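Local structure of clavulanic acid biosynthesis oligopeptide binding protein 2 (Streptomyces clavuligerus, 2WOL) at residues L103-R108 with D168-V173; R126-D131 with R149-P154; G390-I395 with G417-V422; N541-P546 with I553-L558. The protein is a solute-binding protein of the clavulanic acid biosynthetic pathway that probably binds oligopeptides and may take part in peptide transport. All coordinates share one frame; numbering follows the deposited sequence.

Contact 1 (L103-R108 with D168-V173); sequences LRRGLR and DEHTIV
One backbone hydrogen bond, a buried aliphatic touch and an arginine-over-imidazole contact join Leu103 and Arg105 to His170 and Ile172, at the end of the central strand pair of a four-stranded antiparallel sheet. Here the loop leaving strand 98-102 lies against the beta turn that leads into strand 171-175. Leu103 N donates to His170 O at 2.8 Å, extending the pairing in which Ile172 is bonded to Tyr101. On the buried side Leu103 CD1 reaches Ile172 CG2 at 4.1 Å; on helix 117-127, Leu103 also packs on Ser117, and Ile172 on Val120 and Arg121. On the outer side the bend of Arg105 at chi2 (-100°) carries CD over the centre of the His170 ring, 3.7 Å from its centroid, a CH-pi contact, while NH1 comes to 3.5 Å from His170 CD2. Glu169 CB sits beyond the other face. Asp168 suits the turn because OD1 accepts from His170 N (2.9 Å), forming an Asx turn, and from Thr171 OG1 (2.7 Å), the two donors arriving from opposite faces of the carboxylate. His170 ND1 is buried without a partner, so on that side of the ring packing against Arg105 probably does the holding, and the nearby guanidinium would probably disfavour protonation.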
loop_
_atom_site.group_PDB
_atom_site.type_symbol
_atom_site.label_atom_id
_atom_site.label_comp_id
_atom_site.label_asym_id
_atom_site.label_seq_id
_atom_site.Cartn_x
_atom_site.Cartn_y
_atom_site.Cartn_z
ATOM N N LEU A 103 25.858 9.354 0.490
ATOM C CA LEU A 103 25.082 10.305 -0.295
ATOM C C LEU A 103 25.872 10.900 -1.450
ATOM O O LEU A 103 27.077 11.155 -1.331
ATOM C CB LEU A 103 24.559 11.432 0.597
ATOM C CG LEU A 103 23.329 11.182 1.470
ATOM C CD1 LEU A 103 23.663 10.333 2.695
ATOM C CD2 LEU A 103 22.734 12.519 1.896
ATOM N N ARG A 104 25.184 11.125 -2.567
ATOM C CA ARG A 104 25.741 11.891 -3.681
ATOM C C ARG A 104 26.084 13.306 -3.217
ATOM O O ARG A 104 25.374 13.886 -2.395
ATOM C CB ARG A 104 24.751 11.948 -4.845
ATOM C CG ARG A 104 24.510 10.620 -5.535
ATOM C CD ARG A 104 23.326 10.730 -6.477
ATOM N NE ARG A 104 23.200 9.565 -7.345
ATOM C CZ ARG A 104 23.809 9.435 -8.522
ATOM N NH1 ARG A 104 24.595 10.400 -8.985
ATOM N NH2 ARG A 104 23.629 8.338 -9.242
ATOM N N ARG A 105 27.182 13.845 -3.742
ATOM C CA ARG A 105 27.693 15.146 -3.318
ATOM C C ARG A 105 27.099 16.279 -4.147
ATOM O O ARG A 105 26.715 16.084 -5.302
ATOM C CB ARG A 105 29.224 15.190 -3.441
ATOM C CG ARG A 105 29.942 13.862 -3.224
ATOM C CD ARG A 105 30.533 13.734 -1.829
ATOM N NE ARG A 105 31.413 12.567 -1.732
ATOM C CZ ARG A 105 32.145 12.251 -0.665
ATOM N NH1 ARG A 105 32.120 13.011 0.425
ATOM N NH2 ARG A 105 32.910 11.165 -0.689
ATOM N N GLY A 106 27.027 17.463 -3.546
ATOM C CA GLY A 106 26.646 18.684 -4.255
ATOM C C GLY A 106 25.194 18.818 -4.679
ATOM O O GLY A 106 24.872 19.669 -5.510
ATOM N N LEU A 107 24.316 17.996 -4.109
ATOM C CA LEU A 107 22.892 18.052 -4.445
ATOM C C LEU A 107 22.192 19.157 -3.661
ATOM O O LEU A 107 22.627 19.518 -2.566
ATOM C CB LEU A 107 22.217 16.698 -4.215
ATOM C CG LEU A 107 22.820 15.480 -4.925
ATOM C CD1 LEU A 107 21.849 14.322 -4.877
ATOM C CD2 LEU A 107 23.189 15.776 -6.370
ATOM N N ARG A 108 21.115 19.692 -4.230
ATOM C CA ARG A 108 20.486 20.902 -3.704
ATOM C C ARG A 108 18.961 20.830 -3.670
ATOM O O ARG A 108 18.344 20.164 -4.503
ATOM C CB ARG A 108 20.917 22.119 -4.535
ATOM C CG ARG A 108 22.373 22.540 -4.345
ATOM C CD ARG A 108 22.762 23.635 -5.328
ATOM N NE ARG A 108 24.134 24.095 -5.116
ATOM C CZ ARG A 108 24.695 25.126 -5.747
ATOM N NH1 ARG A 108 24.010 25.826 -6.645
ATOM N NH2 ARG A 108 25.951 25.461 -5.477
ATOM N N ASP A 168 29.995 12.099 8.461
ATOM C CA ASP A 168 30.205 13.323 7.685
ATOM C C ASP A 168 28.928 13.735 6.943
ATOM O O ASP A 168 27.894 13.065 7.058
ATOM C CB ASP A 168 31.429 13.216 6.750
ATOM C CG ASP A 168 31.283 12.138 5.683
ATOM O OD1 ASP A 168 30.163 11.924 5.177
ATOM O OD2 ASP A 168 32.309 11.519 5.324
ATOM N N GLU A 169 29.005 14.824 6.179
ATOM C CA GLU A 169 27.830 15.385 5.500
ATOM C C GLU A 169 27.264 14.486 4.393
ATOM O O GLU A 169 26.170 14.744 3.885
ATOM C CB GLU A 169 28.142 16.778 4.937
ATOM C CG GLU A 169 28.317 17.867 5.997
ATOM C CD GLU A 169 29.731 17.957 6.557
ATOM O OE1 GLU A 169 30.610 17.164 6.147
ATOM O OE2 GLU A 169 29.965 18.834 7.416
ATOM N N HIS A 170 28.003 13.435 4.035
ATOM C CA HIS A 170 27.601 12.544 2.947
ATOM C C HIS A 170 27.532 11.071 3.360
ATOM O O HIS A 170 27.553 10.177 2.511
ATOM C CB HIS A 170 28.524 12.739 1.739
ATOM C CG HIS A 170 28.558 14.150 1.242
ATOM N ND1 HIS A 170 27.509 14.723 0.554
ATOM C CD2 HIS A 170 29.502 15.112 1.361
ATOM C CE1 HIS A 170 27.811 15.975 0.259
ATOM N NE2 HIS A 170 29.016 16.235 0.735
ATOM N N THR A 171 27.431 10.828 4.664
ATOM C CA THR A 171 27.352 9.470 5.191
ATOM C C THR A 171 26.308 9.389 6.294
ATOM O O THR A 171 26.231 10.266 7.156
ATOM C CB THR A 171 28.717 8.988 5.735
ATOM O OG1 THR A 171 29.744 9.291 4.781
ATOM C CG2 THR A 171 28.709 7.486 6.000
ATOM N N ILE A 172 25.499 8.336 6.255
ATOM C CA ILE A 172 24.519 8.090 7.302
ATOM C C ILE A 172 24.504 6.612 7.684
ATOM O O ILE A 172 24.543 5.731 6.814
ATOM C CB ILE A 172 23.103 8.631 6.918
ATOM C CG1 ILE A 172 22.166 8.626 8.137
ATOM C CG2 ILE A 172 22.510 7.878 5.709
ATOM C CD1 ILE A 172 20.959 9.538 7.989
ATOM N N VAL A 173 24.487 6.353 8.991
ATOM C CA VAL A 173 24.515 4.993 9.528
ATOM C C VAL A 173 23.318 4.768 10.448
ATOM O O VAL A 173 23.119 5.517 11.407
ATOM C CB VAL A 173 25.825 4.713 10.317
ATOM C CG1 VAL A 173 25.841 3.286 10.854
ATOM C CG2 VAL A 173 27.051 4.963 9.442
#

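Contact 2 (R126-D131 with R149-P154); sequences RVFAQD and RPYPGP
Ala129 and Gly153 bring their backbones together, CA to CA at 4.6 Å, with no direct hydrogen bond between the segments. Glycine suits position 153 because a side chain there would crowd Ala129 CB and also press on the preceding carbonyl; its bare CA lets Phe128 CB approach to 4.0 Å. The main side-chain contact is a T-shaped aromatic pair. Tyr151 presents the edge of its ring to the face of Phe128, with centroids 5.2 Å apart and planes at 78°. Its CD2 makes the touch, 3.5 Å from Phe128 CG. With chi1 at 178°, Tyr151 extends its ring opposite its own backbone N, toward the phenylalanine. The pair lies where helix 117-127 gives way to a loop, against the loop between helix 140-144 and strand 164-166; Ile141 and Leu144 of helix 140-144 pack on Phe128. Ala129 is the centre of an inverse gamma turn, and its small methyl leaves Pro154 CD a place at 4.1 Å. The same proline ring lies beside the helix backbone, Pro154 CG being 4.0 Å from Arg126 CA, while the Arg126 guanidinium is held elsewhere by salt bridges to Asp47 and Asp200. Farther along, a water donates to Pro152 O at 3.0 Å and, weakly, to Asp131 OD1, whose OD2 forms a salt bridge with Arg156.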
loop_
_atom_site.group_PDB
_atom_site.type_symbol
_atom_site.label_atom_id
_atom_site.label_comp_id
_atom_site.label_asym_id
_atom_site.label_seq_id
_atom_site.Cartn_x
_atom_site.Cartn_y
_atom_site.Cartn_z
ATOM N N ARG A 126 11.973 13.347 12.630
ATOM C CA ARG A 126 10.641 13.959 12.563
ATOM C C ARG A 126 9.507 12.960 12.778
ATOM O O ARG A 126 8.497 13.284 13.403
ATOM C CB ARG A 126 10.432 14.662 11.217
ATOM C CG ARG A 126 11.227 15.928 11.041
ATOM C CD ARG A 126 11.022 16.492 9.650
ATOM N NE ARG A 126 9.906 17.434 9.588
ATOM C CZ ARG A 126 8.796 17.272 8.868
ATOM N NH1 ARG A 126 8.608 16.183 8.128
ATOM N NH2 ARG A 126 7.861 18.208 8.898
ATOM N N VAL A 127 9.672 11.756 12.236
ATOM C CA VAL A 127 8.668 10.698 12.373
ATOM C C VAL A 127 8.324 10.431 13.846
ATOM O O VAL A 127 7.182 10.094 14.178
ATOM C CB VAL A 127 9.131 9.400 11.662
ATOM C CG1 VAL A 127 8.157 8.247 11.911
ATOM C CG2 VAL A 127 9.305 9.648 10.164
ATOM N N PHE A 128 9.309 10.612 14.726
ATOM C CA PHE A 128 9.126 10.378 16.160
ATOM C C PHE A 128 8.219 11.408 16.834
ATOM O O PHE A 128 7.682 11.144 17.910
ATOM C CB PHE A 128 10.478 10.351 16.874
ATOM C CG PHE A 128 11.256 9.084 16.660
ATOM C CD1 PHE A 128 11.853 8.817 15.431
ATOM C CD2 PHE A 128 11.406 8.160 17.694
ATOM C CE1 PHE A 128 12.576 7.655 15.234
ATOM C CE2 PHE A 128 12.130 6.988 17.503
ATOM C CZ PHE A 128 12.720 6.737 16.272
ATOM N N ALA A 129 8.059 12.576 16.210
ATOM C CA ALA A 129 7.228 13.638 16.774
ATOM C C ALA A 129 5.767 13.441 16.371
ATOM O O ALA A 129 5.194 14.254 15.645
ATOM C CB ALA A 129 7.741 15.010 16.340
ATOM N N GLN A 130 5.168 12.358 16.861
ATOM C CA GLN A 130 3.796 11.996 16.497
ATOM C C GLN A 130 2.733 12.950 17.048
ATOM O O GLN A 130 1.595 12.967 16.569
ATOM C CB GLN A 130 3.496 10.542 16.880
ATOM C CG GLN A 130 4.149 9.526 15.946
ATOM C CD GLN A 130 3.600 9.616 14.531
ATOM O OE1 GLN A 130 2.406 9.407 14.301
ATOM N NE2 GLN A 130 4.465 9.935 13.580
ATOM N N ASP A 131 3.119 13.753 18.036
ATOM C CA ASP A 131 2.255 14.809 18.564
ATOM C C ASP A 131 2.134 16.012 17.622
ATOM O O ASP A 131 1.150 16.757 17.679
ATOM C CB ASP A 131 2.744 15.264 19.949
ATOM C CG ASP A 131 4.200 15.726 19.951
ATOM O OD1 ASP A 131 5.011 15.223 19.149
ATOM O OD2 ASP A 131 4.544 16.594 20.783
ATOM N N ARG A 149 15.798 4.690 26.816
ATOM C CA ARG A 149 16.081 6.116 26.670
ATOM C C ARG A 149 15.291 6.664 25.479
ATOM O O ARG A 149 15.873 6.964 24.436
ATOM C CB ARG A 149 17.588 6.335 26.489
ATOM C CG ARG A 149 18.064 7.744 26.790
ATOM C CD ARG A 149 19.580 7.880 26.643
ATOM N NE ARG A 149 20.009 9.267 26.829
ATOM C CZ ARG A 149 19.983 10.198 25.881
ATOM N NH1 ARG A 149 19.562 9.901 24.657
ATOM N NH2 ARG A 149 20.385 11.432 26.153
ATOM N N PRO A 150 13.954 6.775 25.625
ATOM C CA PRO A 150 13.076 7.119 24.502
ATOM C C PRO A 150 13.419 8.450 23.848
ATOM O O PRO A 150 13.760 9.417 24.534
ATOM C CB PRO A 150 11.687 7.187 25.147
ATOM C CG PRO A 150 11.793 6.310 26.349
ATOM C CD PRO A 150 13.183 6.549 26.862
ATOM N N TYR A 151 13.345 8.479 22.521
ATOM C CA TYR A 151 13.610 9.695 21.768
ATOM C C TYR A 151 12.303 10.462 21.569
ATOM O O TYR A 151 11.350 9.916 21.003
ATOM C CB TYR A 151 14.261 9.355 20.428
ATOM C CG TYR A 151 14.540 10.558 19.564
ATOM C CD1 TYR A 151 15.485 11.509 19.942
ATOM C CD2 TYR A 151 13.855 10.748 18.368
ATOM C CE1 TYR A 151 15.740 12.615 19.152
ATOM C CE2 TYR A 151 14.109 11.848 17.566
ATOM C CZ TYR A 151 15.046 12.784 17.966
ATOM O OH TYR A 151 15.293 13.885 17.184
ATOM N N PRO A 152 12.247 11.719 22.052
ATOM C CA PRO A 152 11.002 12.487 22.015
ATOM C C PRO A 152 10.778 13.306 20.738
ATOM O O PRO A 152 9.875 14.147 20.699
ATOM C CB PRO A 152 11.159 13.430 23.210
ATOM C CG PRO A 152 12.620 13.727 23.239
ATOM C CD PRO A 152 13.331 12.485 22.702
ATOM N N GLY A 153 11.584 13.068 19.706
ATOM C CA GLY A 153 11.473 13.844 18.473
ATOM C C GLY A 153 12.338 15.094 18.498
ATOM O O GLY A 153 12.792 15.519 19.568
ATOM N N PRO A 154 12.550 15.709 17.321
ATOM C CA PRO A 154 13.534 16.779 17.162
ATOM C C PRO A 154 13.096 18.158 17.658
ATOM O O PRO A 154 13.897 19.099 17.620
ATOM C CB PRO A 154 13.747 16.818 15.648
ATOM C CG PRO A 154 12.423 16.432 15.095
ATOM C CD PRO A 154 11.856 15.411 16.051
HETATM O O HOH W 1 6.898 13.931 20.818
#

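Contact 3 (G390-I395 with G417-V422); sequences GFRAVI and GIELTV
Phe391 and Ile418 begin the packed face of two parallel strands, on which Ala393, Leu420, Ile395 and Val422 follow. The crowded position of Phe391 CG, between backbone N and carbonyl carbon (chi1 57°), stands the ring beside Ile418, whose CG2 lies over one face, 4.1 Å from the centroid, as a CH-pi contact. Ala393 is small enough to admit Leu420 CD2 at 3.5 Å from its CB, and the beta-branched Ile395 and Val422 run side by side, CG2 to CG2 at 3.9 Å. Leu413 and Val409 of helix 401-414 pack on Ile418 and Leu420, and Leu382 on Phe391 and Ile418. The strands belong to a beta-alpha-beta crossover: strand 391-398, helix 401-414, strand 418-425. Gly417, with positive phi, is the C-prime residue of the Schellman motif ending the helix. Between the strands the bonds alternate, Glu419 N reaching Phe391 O at 2.9 Å and Ala393 N reaching Glu419 O at 3.1 Å. The face bearing Arg392, Val394, Glu419 and Thr421 is looser and more exposed. There Arg392 NE meets Glu419 OE1 at 2.9 Å in a salt bridge, guanidinium and carboxylate planes 50° apart, whose hydrogen bond is weak and bent (129°). A water links Ala393 O to Thr421 OG1, at 2.9 Å from the hydroxyl.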
loop_
_atom_site.group_PDB
_atom_site.type_symbol
_atom_site.label_atom_id
_atom_site.label_comp_id
_atom_site.label_asym_id
_atom_site.label_seq_id
_atom_site.Cartn_x
_atom_site.Cartn_y
_atom_site.Cartn_z
ATOM N N GLY A 390 -25.068 -25.128 13.951
ATOM C CA GLY A 390 -24.683 -23.750 13.691
ATOM C C GLY A 390 -24.776 -22.892 14.933
ATOM O O GLY A 390 -24.801 -23.400 16.058
ATOM N N PHE A 391 -24.820 -21.582 14.719
ATOM C CA PHE A 391 -24.810 -20.604 15.801
ATOM C C PHE A 391 -25.137 -19.234 15.228
ATOM O O PHE A 391 -25.227 -19.070 14.011
ATOM C CB PHE A 391 -23.438 -20.569 16.502
ATOM C CG PHE A 391 -22.286 -20.282 15.576
ATOM C CD1 PHE A 391 -21.876 -18.970 15.339
ATOM C CD2 PHE A 391 -21.602 -21.324 14.949
ATOM C CE1 PHE A 391 -20.817 -18.698 14.482
ATOM C CE2 PHE A 391 -20.543 -21.061 14.083
ATOM C CZ PHE A 391 -20.149 -19.748 13.854
ATOM N N ARG A 392 -25.299 -18.256 16.110
ATOM C CA ARG A 392 -25.530 -16.877 15.696
ATOM C C ARG A 392 -24.286 -16.032 15.927
ATOM O O ARG A 392 -23.558 -16.230 16.905
ATOM C CB ARG A 392 -26.739 -16.287 16.426
ATOM C CG ARG A 392 -28.051 -16.921 16.006
ATOM C CD ARG A 392 -29.245 -16.099 16.445
ATOM N NE ARG A 392 -30.500 -16.718 16.020
ATOM C CZ ARG A 392 -31.712 -16.267 16.335
ATOM N NH1 ARG A 392 -31.852 -15.181 17.086
ATOM N NH2 ARG A 392 -32.788 -16.909 15.896
ATOM N N ALA A 393 -24.033 -15.106 15.006
ATOM C CA ALA A 393 -22.881 -14.213 15.104
ATOM C C ALA A 393 -23.119 -12.913 14.345
ATOM O O ALA A 393 -24.148 -12.748 13.684
ATOM C CB ALA A 393 -21.608 -14.913 14.610
ATOM N N VAL A 394 -22.162 -11.995 14.461
ATOM C CA VAL A 394 -22.231 -10.687 13.818
ATOM C C VAL A 394 -20.995 -10.460 12.954
ATOM O O VAL A 394 -19.864 -10.699 13.390
ATOM C CB VAL A 394 -22.351 -9.535 14.863
ATOM C CG1 VAL A 394 -22.458 -8.181 14.178
ATOM C CG2 VAL A 394 -23.554 -9.756 15.775
ATOM N N ILE A 395 -21.228 -9.992 11.729
ATOM C CA ILE A 395 -20.153 -9.586 10.830
ATOM C C ILE A 395 -20.085 -8.059 10.744
ATOM O O ILE A 395 -21.098 -7.395 10.511
ATOM C CB ILE A 395 -20.279 -10.247 9.418
ATOM C CG1 ILE A 395 -19.080 -9.868 8.533
ATOM C CG2 ILE A 395 -21.639 -9.929 8.752
ATOM C CD1 ILE A 395 -18.889 -10.779 7.323
ATOM N N GLY A 417 -26.420 -23.287 8.801
ATOM C CA GLY A 417 -27.028 -22.867 10.062
ATOM C C GLY A 417 -26.261 -21.815 10.838
ATOM O O GLY A 417 -26.555 -21.565 12.009
ATOM N N ILE A 418 -25.269 -21.200 10.200
ATOM C CA ILE A 418 -24.585 -20.065 10.804
ATOM C C ILE A 418 -25.365 -18.814 10.420
ATOM O O ILE A 418 -25.349 -18.391 9.259
ATOM C CB ILE A 418 -23.099 -19.972 10.381
ATOM C CG1 ILE A 418 -22.361 -21.260 10.771
ATOM C CG2 ILE A 418 -22.442 -18.756 11.031
ATOM C CD1 ILE A 418 -20.963 -21.412 10.170
ATOM N N GLU A 419 -26.062 -18.251 11.406
ATOM C CA GLU A 419 -26.974 -17.132 11.192
ATOM C C GLU A 419 -26.287 -15.831 11.569
ATOM O O GLU A 419 -26.070 -15.549 12.751
ATOM C CB GLU A 419 -28.244 -17.298 12.032
ATOM C CG GLU A 419 -29.029 -18.575 11.773
ATOM C CD GLU A 419 -30.176 -18.754 12.757
ATOM O OE1 GLU A 419 -30.697 -17.734 13.266
ATOM O OE2 GLU A 419 -30.554 -19.915 13.021
ATOM N N LEU A 420 -25.945 -15.041 10.559
ATOM C CA LEU A 420 -25.252 -13.785 10.786
ATOM C C LEU A 420 -26.165 -12.589 10.626
ATOM O O LEU A 420 -27.046 -12.572 9.767
ATOM C CB LEU A 420 -24.079 -13.627 9.816
ATOM C CG LEU A 420 -22.966 -14.671 9.778
ATOM C CD1 LEU A 420 -21.875 -14.179 8.843
ATOM C CD2 LEU A 420 -22.405 -14.936 11.161
ATOM N N THR A 421 -25.940 -11.589 11.470
ATOM C CA THR A 421 -26.479 -10.262 11.234
ATOM C C THR A 421 -25.303 -9.332 10.953
ATOM O O THR A 421 -24.155 -9.644 11.287
ATOM C CB THR A 421 -27.323 -9.760 12.415
ATOM O OG1 THR A 421 -26.555 -9.835 13.617
ATOM C CG2 THR A 421 -28.581 -10.612 12.574
ATOM N N VAL A 422 -25.595 -8.200 10.326
ATOM C CA VAL A 422 -24.568 -7.303 9.822
ATOM C C VAL A 422 -24.525 -6.023 10.656
ATOM O O VAL A 422 -25.559 -5.386 10.887
ATOM C CB VAL A 422 -24.822 -6.959 8.332
ATOM C CG1 VAL A 422 -23.728 -6.065 7.795
ATOM C CG2 VAL A 422 -24.933 -8.230 7.489
HETATM O O HOH W 2 -26.939 -12.344 15.045
#

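Contact 4 (N541-P546 with I553-L558); sequences NVYVHP and IQAMGL
Asn541 and Ala555 meet at the start of a buried contact in which side chains, rather than clear hydrogen bonds, join the two segments. Asn541 CB lies 3.2 Å from Ala555 O. Its chi1 of -48° puts CG opposite the asparagine's own carbonyl carbon, and the amide, turned by chi2, gives ND2 to Ser28 O in a hydrogen bond. Asparagine also suits the backbone here, since it tolerates the left-handed helical angles of this residue better than most. Tyr543 meets the alanine at its methyl instead: with chi1 at 74°, CG sits between the backbone N and the carbonyl carbon, and the ring swings so that its rim meets the methyl, CE2 to Ala555 CB at 3.8 Å. The small methyl suits a place where the tyrosine rim comes this close. The Tyr543 hydroxyl makes a weak hydrogen bond to Asp552. Met556 stretches out, chi2 and chi3 both near 180°, and its flexible unbranched chain passes Asn541 O with CG at 4.1 Å before ending with CE against Val542 CG1, also at 4.1 Å. Tyr551 packs on both Val542 and Met556. Met556 N bonds to Ile553 O at 3.0 Å, closing the 3-10 turn of 553-555. Asn541, in the left-handed first position, and Val542 face Val25 as a G1 beta bulge; separately, 539-540 with 557-558 and 544-545 with 550-551 are nested antiparallel pairs of a beta hairpin.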
loop_
_atom_site.group_PDB
_atom_site.type_symbol
_atom_site.label_atom_id
_atom_site.label_comp_id
_atom_site.label_asym_id
_atom_site.label_seq_id
_atom_site.Cartn_x
_atom_site.Cartn_y
_atom_site.Cartn_z
ATOM N N ASN A 541 5.310 7.189 -22.045
ATOM C CA ASN A 541 5.925 6.411 -20.969
ATOM C C ASN A 541 4.953 6.010 -19.867
ATOM O O ASN A 541 5.252 6.149 -18.675
ATOM C CB ASN A 541 7.129 7.143 -20.370
ATOM C CG ASN A 541 8.070 7.669 -21.428
ATOM O OD1 ASN A 541 8.707 6.904 -22.147
ATOM N ND2 ASN A 541 8.148 8.987 -21.543
ATOM N N VAL A 542 3.797 5.495 -20.275
ATOM C CA VAL A 542 2.794 5.023 -19.327
ATOM C C VAL A 542 3.027 3.555 -18.989
ATOM O O VAL A 542 3.096 2.707 -19.881
ATOM C CB VAL A 542 1.360 5.204 -19.866
ATOM C CG1 VAL A 542 0.340 4.733 -18.831
ATOM C CG2 VAL A 542 1.099 6.654 -20.225
ATOM N N TYR A 543 3.138 3.256 -17.700
ATOM C CA TYR A 543 3.234 1.867 -17.255
ATOM C C TYR A 543 2.743 1.758 -15.821
ATOM O O TYR A 543 2.893 2.698 -15.032
ATOM C CB TYR A 543 4.670 1.324 -17.379
ATOM C CG TYR A 543 5.643 1.851 -16.343
ATOM C CD1 TYR A 543 5.925 1.118 -15.189
ATOM C CD2 TYR A 543 6.279 3.079 -16.517
ATOM C CE1 TYR A 543 6.818 1.594 -14.229
ATOM C CE2 TYR A 543 7.173 3.571 -15.561
ATOM C CZ TYR A 543 7.437 2.818 -14.422
ATOM O OH TYR A 543 8.317 3.290 -13.471
ATOM N N VAL A 544 2.149 0.614 -15.496
ATOM C CA VAL A 544 1.751 0.326 -14.129
ATOM C C VAL A 544 3.006 -0.019 -13.339
ATOM O O VAL A 544 3.720 -0.969 -13.677
ATOM C CB VAL A 544 0.738 -0.841 -14.063
ATOM C CG1 VAL A 544 0.322 -1.109 -12.626
ATOM C CG2 VAL A 544 -0.491 -0.530 -14.911
ATOM N N HIS A 545 3.293 0.766 -12.305
ATOM C CA HIS A 545 4.448 0.459 -11.481
ATOM C C HIS A 545 4.124 -0.724 -10.572
ATOM O O HIS A 545 3.152 -0.670 -9.816
ATOM C CB HIS A 545 4.918 1.647 -10.650
ATOM C CG HIS A 545 6.313 1.472 -10.148
ATOM N ND1 HIS A 545 6.644 0.520 -9.207
ATOM C CD2 HIS A 545 7.474 2.066 -10.511
ATOM C CE1 HIS A 545 7.949 0.554 -8.995
ATOM N NE2 HIS A 545 8.474 1.483 -9.773
ATOM N N PRO A 546 4.937 -1.796 -10.643
ATOM C CA PRO A 546 4.617 -3.002 -9.874
ATOM C C PRO A 546 4.615 -2.816 -8.352
ATOM O O PRO A 546 3.971 -3.590 -7.646
ATOM C CB PRO A 546 5.709 -3.996 -10.295
ATOM C CG PRO A 546 6.814 -3.163 -10.813
ATOM C CD PRO A 546 6.173 -1.956 -11.432
ATOM N N ILE A 553 3.417 8.036 -12.452
ATOM C CA ILE A 553 3.197 9.400 -12.916
ATOM C C ILE A 553 4.493 10.120 -13.286
ATOM O O ILE A 553 4.558 10.784 -14.313
ATOM C CB ILE A 553 2.442 10.225 -11.843
ATOM C CG1 ILE A 553 1.118 9.544 -11.457
ATOM C CG2 ILE A 553 2.247 11.679 -12.289
ATOM C CD1 ILE A 553 0.107 9.376 -12.584
ATOM N N GLN A 554 5.519 9.980 -12.447
ATOM C CA GLN A 554 6.767 10.721 -12.633
ATOM C C GLN A 554 7.472 10.405 -13.958
ATOM O O GLN A 554 8.248 11.214 -14.453
ATOM C CB GLN A 554 7.710 10.520 -11.440
ATOM C CG GLN A 554 8.335 9.136 -11.320
ATOM C CD GLN A 554 9.579 8.978 -12.170
ATOM O OE1 GLN A 554 10.252 9.961 -12.490
ATOM N NE2 GLN A 554 9.900 7.740 -12.533
ATOM N N ALA A 555 7.199 9.226 -14.511
ATOM C CA ALA A 555 7.839 8.792 -15.753
ATOM C C ALA A 555 7.182 9.374 -17.006
ATOM O O ALA A 555 7.759 9.331 -18.093
ATOM C CB ALA A 555 7.846 7.278 -15.829
ATOM N N MET A 556 5.980 9.920 -16.847
ATOM C CA MET A 556 5.152 10.321 -17.980
ATOM C C MET A 556 5.613 11.610 -18.634
ATOM O O MET A 556 6.155 12.495 -17.978
ATOM C CB MET A 556 3.703 10.484 -17.544
ATOM C CG MET A 556 3.032 9.198 -17.150
ATOM S SD MET A 556 1.426 9.527 -16.426
ATOM C CE MET A 556 0.858 7.847 -16.183
ATOM N N GLY A 557 5.373 11.704 -19.937
ATOM C CA GLY A 557 5.520 12.957 -20.667
ATOM C C GLY A 557 4.317 13.192 -21.559
ATOM O O GLY A 557 3.311 12.485 -21.465
ATOM N N LEU A 558 4.434 14.188 -22.429
ATOM C CA LEU A 558 3.385 14.521 -23.389
ATOM C C LEU A 558 3.941 14.410 -24.800
ATOM O O LEU A 558 5.087 14.797 -25.054
ATOM C CB LEU A 558 2.857 15.946 -23.156
ATOM C CG LEU A 558 2.051 16.296 -21.894
ATOM C CD1 LEU A 558 0.896 15.313 -21.680
ATOM C CD2 LEU A 558 2.928 16.404 -20.640
#

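How the contacts relate
Along the chain, contacts 1 and 2 come first, then contact 3, and contact 4 lies near the C-terminus. Contact 2 falls within the sequence spanned by contact 1, and their centres are 23 Å apart. They share helix 117-127, which packs on contact 1 and ends in contact 2, and so couples the four-stranded antiparallel sheet to the loop after helix 140-144. Contact 4 lies about 29 Å from contact 1, centre to centre. Contact 3 belongs to a beta-alpha-beta unit in a separate mixed sheet, far away: its centre is about 59 Å from that of contact 1 and 47 Å from that of contact 4, on the opposite side of the chain's centre from both. None touches another.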